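Local coordinates for gentamicin resistance protein (Enterococcus gallinarum, PDB 6CTZ) that binds guanine nucleotide and magnesium and probably phosphorylates the 2"-hydroxyl of aminoglycosides such as kanamycin, giving resistance to them, at residues P195-T200 against I212-D217. The protein carries 2 engineered substitutions. Numbering follows the deposited sequence. Where two conformers were deposited one is given.
Sequences PDHFLT and IIDFGD. With MG (magnesium ion), chain C; MG (magnesium ion), chain D; GDP (guanosine-5'-diphosphate), chain B; KAN (kanamycin a), chain E.
His197 and Asp214 meet at a magnesium ion. Just ahead of the histidine, in the short 3-10 turn, Asp196 lays OD1 over one face of the imidazole while bonding to Ser194; its OD2 accepts a hydrogen bond from a water bound to the same magnesium. Asp214 CB lies over the opposite face, 3.6 Å from the ring centroid. With CG anti to the carbonyl carbon (chi1 -64°), the histidine brings NE2 to 2.2 Å from the metal as a nitrogen ligand, while Asp214 OD2 binds the same magnesium at 2.1 Å; two GDP phosphate oxygens and two waters complete six ligands. ND1, bonded to the carbonyl of Asp192, fixes the ring's rotation. The carboxylate stands 83° to the ring plane and, through OD1 and OD2, also chelates the second magnesium, a bridging role suited to an aspartate. Gly216 N meets OD1 from above the carboxylate plane in an Asx turn, as expected of the DFG motif of this kinase-like phosphotransferase. Three residues beyond Asp214, Asp217 OD2 accepts a hydrogen bond from kanamycin N4. The backbone of the histidine contributes too: Ile213 N donates to His197 O (3.1 Å, 158°). Phe198 and Ile212, an antiparallel non-hydrogen-bonded pair, run side by side on the face away from the nucleotide, with CD1 of the phenyl ring 3.5 Å from Ile212 CD1. Leu199 crosses Ile213 at about a right angle, CD2 to CG2 3.8 Å, and these branched aliphatic chains line the guanine pocket: Ile213 CD1 reaches GDP C8 at 3.7 Å. Strand 198-200 is the middle of a three-stranded antiparallel sheet, between 94-95 and 209-212. Phe198 and Ile212 pack on helix 106-125, Phe198 also touches helix 228-234, and Phe215 packs against helices 106-125 and 46-62.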
ATOM      1  N   PRO A 195       5.144  -0.376   5.594  1.00  9.27           N
ATOM      2  CA  PRO A 195       6.239  -1.284   5.980  1.00 10.33           C
ATOM      3  C   PRO A 195       5.795  -2.709   6.273  1.00 10.19           C
ATOM      4  O   PRO A 195       6.664  -3.590   6.383  1.00 10.41           O
ATOM      5  CB  PRO A 195       6.868  -0.592   7.202  1.00 11.69           C
ATOM      6  CG  PRO A 195       5.784   0.306   7.725  1.00 11.37           C
ATOM      7  CD  PRO A 195       5.071   0.793   6.493  1.00 10.87           C
ATOM      8  N   ASP A 196       4.486  -2.972   6.360  1.00 10.69           N
ATOM      9  CA  ASP A 196       3.994  -4.349   6.372  1.00 11.08           C
ATOM     10  C   ASP A 196       4.214  -5.053   5.034  1.00 10.67           C
ATOM     11  O   ASP A 196       3.958  -6.257   4.927  1.00 11.83           O
ATOM     12  CB  ASP A 196       2.518  -4.415   6.806  1.00 12.08           C
ATOM     13  CG  ASP A 196       1.581  -3.768   5.812  1.00 14.16           C
ATOM     14  OD1 ASP A 196       2.024  -2.875   5.081  1.00 14.56           O
ATOM     15  OD2 ASP A 196       0.396  -4.167   5.749  1.00 17.38           O
ATOM     16  N   HIS A 197       4.707  -4.330   4.027  1.00  9.45           N
ATOM     17  CA  HIS A 197       5.023  -4.871   2.715  1.00 10.19           C
ATOM     18  C   HIS A 197       6.512  -4.841   2.416  1.00 10.71           C
ATOM     19  O   HIS A 197       6.905  -5.185   1.301  1.00 11.51           O
ATOM     20  CB  HIS A 197       4.286  -4.085   1.627  1.00 10.45           C
ATOM     21  CG  HIS A 197       2.803  -4.193   1.710  1.00 10.56           C
ATOM     22  ND1 HIS A 197       1.962  -3.162   1.348  1.00 11.11           N
ATOM     23  CD2 HIS A 197       2.003  -5.217   2.086  1.00 10.72           C
ATOM     24  CE1 HIS A 197       0.708  -3.549   1.498  1.00 11.70           C
ATOM     25  NE2 HIS A 197       0.705  -4.792   1.946  1.00 11.50           N
ATOM     26  N   PHE A 198       7.350  -4.430   3.371  1.00 10.38           N
ATOM     27  CA  PHE A 198       8.794  -4.361   3.163  1.00 10.68           C
ATOM     28  C   PHE A 198       9.416  -5.632   3.720  1.00 10.90           C
ATOM     29  O   PHE A 198       9.294  -5.915   4.917  1.00 12.82           O
ATOM     30  CB  PHE A 198       9.443  -3.176   3.887  1.00 10.72           C
ATOM     31  CG  PHE A 198       8.904  -1.813   3.518  1.00 11.34           C
ATOM     32  CD1 PHE A 198       8.043  -1.624   2.447  1.00 12.41           C
ATOM     33  CD2 PHE A 198       9.298  -0.707   4.257  1.00 11.66           C
ATOM     34  CE1 PHE A 198       7.558  -0.357   2.148  1.00 13.33           C
ATOM     35  CE2 PHE A 198       8.812   0.563   3.965  1.00 13.11           C
ATOM     36  CZ  PHE A 198       7.948   0.732   2.905  1.00 14.28           C
ATOM     37  N   LEU A 199      10.086  -6.389   2.864  1.00 11.43           N
ATOM     38  CA  LEU A 199      10.828  -7.565   3.296  1.00 11.98           C
ATOM     39  C   LEU A 199      12.296  -7.192   3.432  1.00 11.87           C
ATOM     40  O   LEU A 199      12.858  -6.541   2.547  1.00 11.80           O
ATOM     41  CB  LEU A 199      10.664  -8.709   2.291  1.00 13.78           C
ATOM     42  CG  LEU A 199       9.371  -9.533   2.320  1.00 16.82           C
ATOM     43  CD1 LEU A 199       9.265 -10.371   3.608  1.00 18.84           C
ATOM     44  CD2 LEU A 199       8.135  -8.676   2.047  1.00 18.71           C
ATOM     45  N   THR A 200      12.914  -7.600   4.542  1.00 11.90           N
ATOM     46  CA  THR A 200      14.270  -7.174   4.853  1.00 12.78           C
ATOM     47  C   THR A 200      15.159  -8.361   5.181  1.00 13.11           C
ATOM     48  O   THR A 200      14.703  -9.419   5.628  1.00 13.99           O
ATOM     49  CB  THR A 200      14.318  -6.212   6.061  1.00 15.35           C
ATOM     50  OG1 THR A 200      13.855  -6.894   7.238  1.00 18.06           O
ATOM     51  CG2 THR A 200      13.462  -4.973   5.820  1.00 17.02           C
ATOM     52  N   ILE A 212       9.550  -6.240  -1.902  1.00  9.51           N
ATOM     53  CA  ILE A 212       8.317  -5.470  -1.739  0.66  9.94           C
ATOM     54  C   ILE A 212       7.173  -6.330  -2.251  1.00  9.46           C
ATOM     55  O   ILE A 212       7.268  -6.890  -3.356  1.00 10.94           O
ATOM     56  CB  ILE A 212       8.357  -4.140  -2.523  0.66 10.45           C
ATOM     57  CG1 ILE A 212       9.504  -3.245  -2.048  0.66 11.45           C
ATOM     58  CG2 ILE A 212       7.007  -3.406  -2.413  0.66 11.49           C
ATOM     59  CD1 ILE A 212       9.224  -2.519  -0.742  0.66 11.50           C
ATOM     60  N   ILE A 213       6.099  -6.442  -1.468  1.00  9.74           N
ATOM     61  CA  ILE A 213       4.931  -7.221  -1.862  1.00  9.63           C
ATOM     62  C   ILE A 213       3.692  -6.339  -2.039  1.00  9.16           C
ATOM     63  O   ILE A 213       3.736  -5.120  -1.819  1.00  9.82           O
ATOM     64  CB  ILE A 213       4.675  -8.372  -0.869  1.00 10.85           C
ATOM     65  CG1 ILE A 213       4.443  -7.823   0.547  1.00 10.63           C
ATOM     66  CG2 ILE A 213       5.826  -9.387  -0.916  1.00 12.51           C
ATOM     67  CD1 ILE A 213       3.880  -8.850   1.503  1.00 12.09           C
ATOM     68  N   ASP A 214       2.586  -6.961  -2.455  1.00 10.16           N
ATOM     69  CA  ASP A 214       1.247  -6.373  -2.528  1.00 10.00           C
ATOM     70  C   ASP A 214       1.141  -5.133  -3.404  1.00  9.46           C
ATOM     71  O   ASP A 214       1.037  -4.014  -2.897  1.00 10.04           O
ATOM     72  CB  ASP A 214       0.660  -6.081  -1.148  1.00 11.41           C
ATOM     73  CG  ASP A 214      -0.829  -5.757  -1.218  1.00 11.44           C
ATOM     74  OD1 ASP A 214      -1.433  -5.873  -2.323  1.00 12.29           O
ATOM     75  OD2 ASP A 214      -1.399  -5.377  -0.166  1.00 12.32           O
ATOM     76  N   PHE A 215       1.125  -5.335  -4.717  1.00 10.56           N
ATOM     77  CA  PHE A 215       0.963  -4.265  -5.690  1.00 10.53           C
ATOM     78  C   PHE A 215      -0.491  -4.066  -6.104  1.00  9.65           C
ATOM     79  O   PHE A 215      -0.749  -3.466  -7.151  1.00 10.90           O
ATOM     80  CB  PHE A 215       1.846  -4.529  -6.918  1.00 11.92           C
ATOM     81  CG  PHE A 215       3.324  -4.322  -6.673  1.00 11.07           C
ATOM     82  CD1 PHE A 215       4.056  -5.207  -5.880  1.00 11.88           C
ATOM     83  CD2 PHE A 215       3.987  -3.257  -7.262  1.00 11.60           C
ATOM     84  CE1 PHE A 215       5.426  -5.022  -5.676  1.00 11.83           C
ATOM     85  CE2 PHE A 215       5.345  -3.063  -7.063  1.00 11.67           C
ATOM     86  CZ  PHE A 215       6.069  -3.948  -6.263  1.00 11.92           C
ATOM     87  N   GLY A 216      -1.445  -4.529  -5.293  1.00 10.17           N
ATOM     88  CA  GLY A 216      -2.844  -4.470  -5.674  1.00 11.07           C
ATOM     89  C   GLY A 216      -3.403  -3.070  -5.833  1.00 10.16           C
ATOM     90  O   GLY A 216      -4.399  -2.890  -6.545  1.00 10.49           O
ATOM     91  N   ASP A 217      -2.789  -2.076  -5.195  1.00 10.09           N
ATOM     92  CA  ASP A 217      -3.215  -0.692  -5.329  1.00 10.15           C
ATOM     93  C   ASP A 217      -2.431   0.065  -6.392  1.00  9.87           C
ATOM     94  O   ASP A 217      -2.536   1.288  -6.467  1.00 11.34           O
ATOM     95  CB  ASP A 217      -3.149   0.024  -3.976  1.00 11.64           C
ATOM     96  CG  ASP A 217      -4.246  -0.420  -3.038  1.00 14.30           C
ATOM     97  OD1 ASP A 217      -5.440  -0.308  -3.406  1.00 17.93           O
ATOM     98  OD2 ASP A 217      -3.924  -0.879  -1.930  1.00 17.12           O
TER
HETATM   99 MG    MG C 402      -1.231  -5.817   1.890  1.00 12.68          MG
HETATM  100 MG    MG D 403      -3.325  -5.279  -1.368  1.00 14.35          MG
HETATM  101  PB  GDP B 401      -3.749  -7.530   0.876  1.00 13.20           P
HETATM  102  O1B GDP B 401      -3.776  -7.078  -0.564  1.00 13.74           O
HETATM  103  O2B GDP B 401      -3.150  -6.484   1.793  1.00 12.41           O
HETATM  104  O3B GDP B 401      -5.090  -8.054   1.333  1.00 14.36           O
HETATM  105  O3A GDP B 401      -2.779  -8.826   0.887  1.00 12.67           O
HETATM  106  PA  GDP B 401      -1.163  -8.888   0.791  1.00 12.85           P
HETATM  107  O1A GDP B 401      -0.722  -9.100  -0.626  1.00 12.63           O
HETATM  108  O2A GDP B 401      -0.552  -7.676   1.472  1.00 12.49           O
HETATM  109  O5' GDP B 401      -0.871 -10.267   1.598  1.00 13.39           O
HETATM  110  C5' GDP B 401      -1.365 -10.405   2.924  1.00 14.88           C
HETATM  111  C4' GDP B 401      -0.201 -10.627   3.860  1.00 13.94           C
HETATM  112  O4' GDP B 401       0.392 -11.891   3.565  1.00 14.24           O
HETATM  113  C3' GDP B 401       0.938  -9.632   3.719  1.00 13.54           C
HETATM  114  O3' GDP B 401       0.685  -8.396   4.397  1.00 15.04           O
HETATM  115  C2' GDP B 401       2.055 -10.406   4.372  1.00 13.25           C
HETATM  116  O2' GDP B 401       1.907 -10.395   5.796  1.00 15.35           O
HETATM  117  C1' GDP B 401       1.771 -11.823   3.904  1.00 13.30           C
HETATM  118  N9  GDP B 401       2.545 -12.117   2.681  1.00 11.79           N
HETATM  119  C8  GDP B 401       2.116 -12.096   1.399  1.00 12.39           C
HETATM  120  N7  GDP B 401       3.139 -12.434   0.572  1.00 12.32           N
HETATM  121  C5  GDP B 401       4.221 -12.675   1.338  1.00 11.97           C
HETATM  122  C6  GDP B 401       5.623 -13.055   1.123  1.00 12.06           C
HETATM  123  O6  GDP B 401       6.058 -13.263  -0.026  1.00 12.71           O
HETATM  124  N1  GDP B 401       6.393 -13.190   2.213  1.00 13.36           N
HETATM  125  C2  GDP B 401       5.951 -12.979   3.472  1.00 13.94           C
HETATM  126  N2  GDP B 401       6.795 -13.152   4.507  1.00 14.99           N
HETATM  127  N3  GDP B 401       4.679 -12.617   3.747  1.00 13.17           N
HETATM  128  C4  GDP B 401       3.812 -12.469   2.723  1.00 11.95           C
HETATM  129  C1  KAN E 404      -4.615   2.116   9.298  1.00 19.28           C
HETATM  130  C2  KAN E 404      -4.858   3.447  10.010  1.00 21.22           C
HETATM  131  C3  KAN E 404      -3.820   3.636  11.096  1.00 23.66           C
HETATM  132  C4  KAN E 404      -3.944   2.462  12.054  1.00 24.99           C
HETATM  133  C5  KAN E 404      -3.743   1.135  11.327  1.00 25.25           C
HETATM  134  C6  KAN E 404      -3.952  -0.056  12.257  1.00 28.14           C
HETATM  135  C7  KAN E 404      -1.801   0.534   5.095  1.00 10.92           C
HETATM  136  C8  KAN E 404      -3.266   0.209   5.373  1.00 11.34           C
HETATM  137  C9  KAN E 404      -3.828   1.172   6.424  1.00 13.46           C
HETATM  138  C10 KAN E 404      -3.003   1.152   7.712  1.00 14.43           C
HETATM  139  C11 KAN E 404      -1.526   1.415   7.405  1.00 14.60           C
HETATM  140  C12 KAN E 404      -0.986   0.428   6.377  1.00 12.68           C
HETATM  141  C13 KAN E 404      -5.182  -0.347   3.986  1.00 13.67           C
HETATM  142  C14 KAN E 404      -5.361  -0.852   2.563  1.00 14.98           C
HETATM  143  C15 KAN E 404      -5.345   0.347   1.611  1.00 16.52           C
HETATM  144  C16 KAN E 404      -6.421   1.344   2.026  1.00 17.65           C
HETATM  145  C17 KAN E 404      -6.238   1.720   3.484  1.00 18.07           C
HETATM  146  C18 KAN E 404      -7.387   2.610   3.928  1.00 21.09           C
HETATM  147  N1  KAN E 404      -3.798  -1.272  11.481  1.00 29.41           N
HETATM  148  N2  KAN E 404      -0.714   1.341   8.614  1.00 17.34           N
HETATM  149  N3  KAN E 404      -1.286  -0.375   4.073  1.00 11.54           N
HETATM  150  N4  KAN E 404      -5.548  -0.043   0.221  1.00 19.29           N
HETATM  151  O5  KAN E 404      -4.598   0.993  10.186  1.00 22.00           O
HETATM  152  O6  KAN E 404      -4.765   4.506   9.055  1.00 22.82           O
HETATM  153  O7  KAN E 404      -4.035   4.863  11.801  1.00 25.13           O
HETATM  154  O8  KAN E 404      -2.961   2.598  13.083  1.00 26.69           O
HETATM  155  O9  KAN E 404      -3.380   2.220   8.584  1.00 16.85           O
HETATM  156  O10 KAN E 404      -5.173   0.782   6.748  1.00 15.58           O
HETATM  157  O11 KAN E 404      -3.940   0.344   4.114  1.00 12.22           O
HETATM  158  O12 KAN E 404      -6.245   0.552   4.289  1.00 16.04           O
HETATM  159  O13 KAN E 404      -4.317  -1.789   2.289  1.00 17.45           O
HETATM  160  O14 KAN E 404      -6.355   2.552   1.250  1.00 19.06           O
HETATM  161  O15 KAN E 404      -7.204   2.965   5.303  0.65 22.46           O
HETATM  162  O   HOH W   1      -1.000  -6.101   3.912  1.00 13.61           O
HETATM  163  O   HOH W   2      -2.641  -3.284  -1.795  1.00 16.18           O
HETATM  164  O   HOH W   3      -2.117  -3.959   2.322  1.00 13.10           O
HETATM  165  O   HOH W   4      -4.466  -5.669  -3.152  1.00 17.47           O
HETATM  166  O   HOH W   5      -4.858  -4.389  -0.339  1.00 18.51           O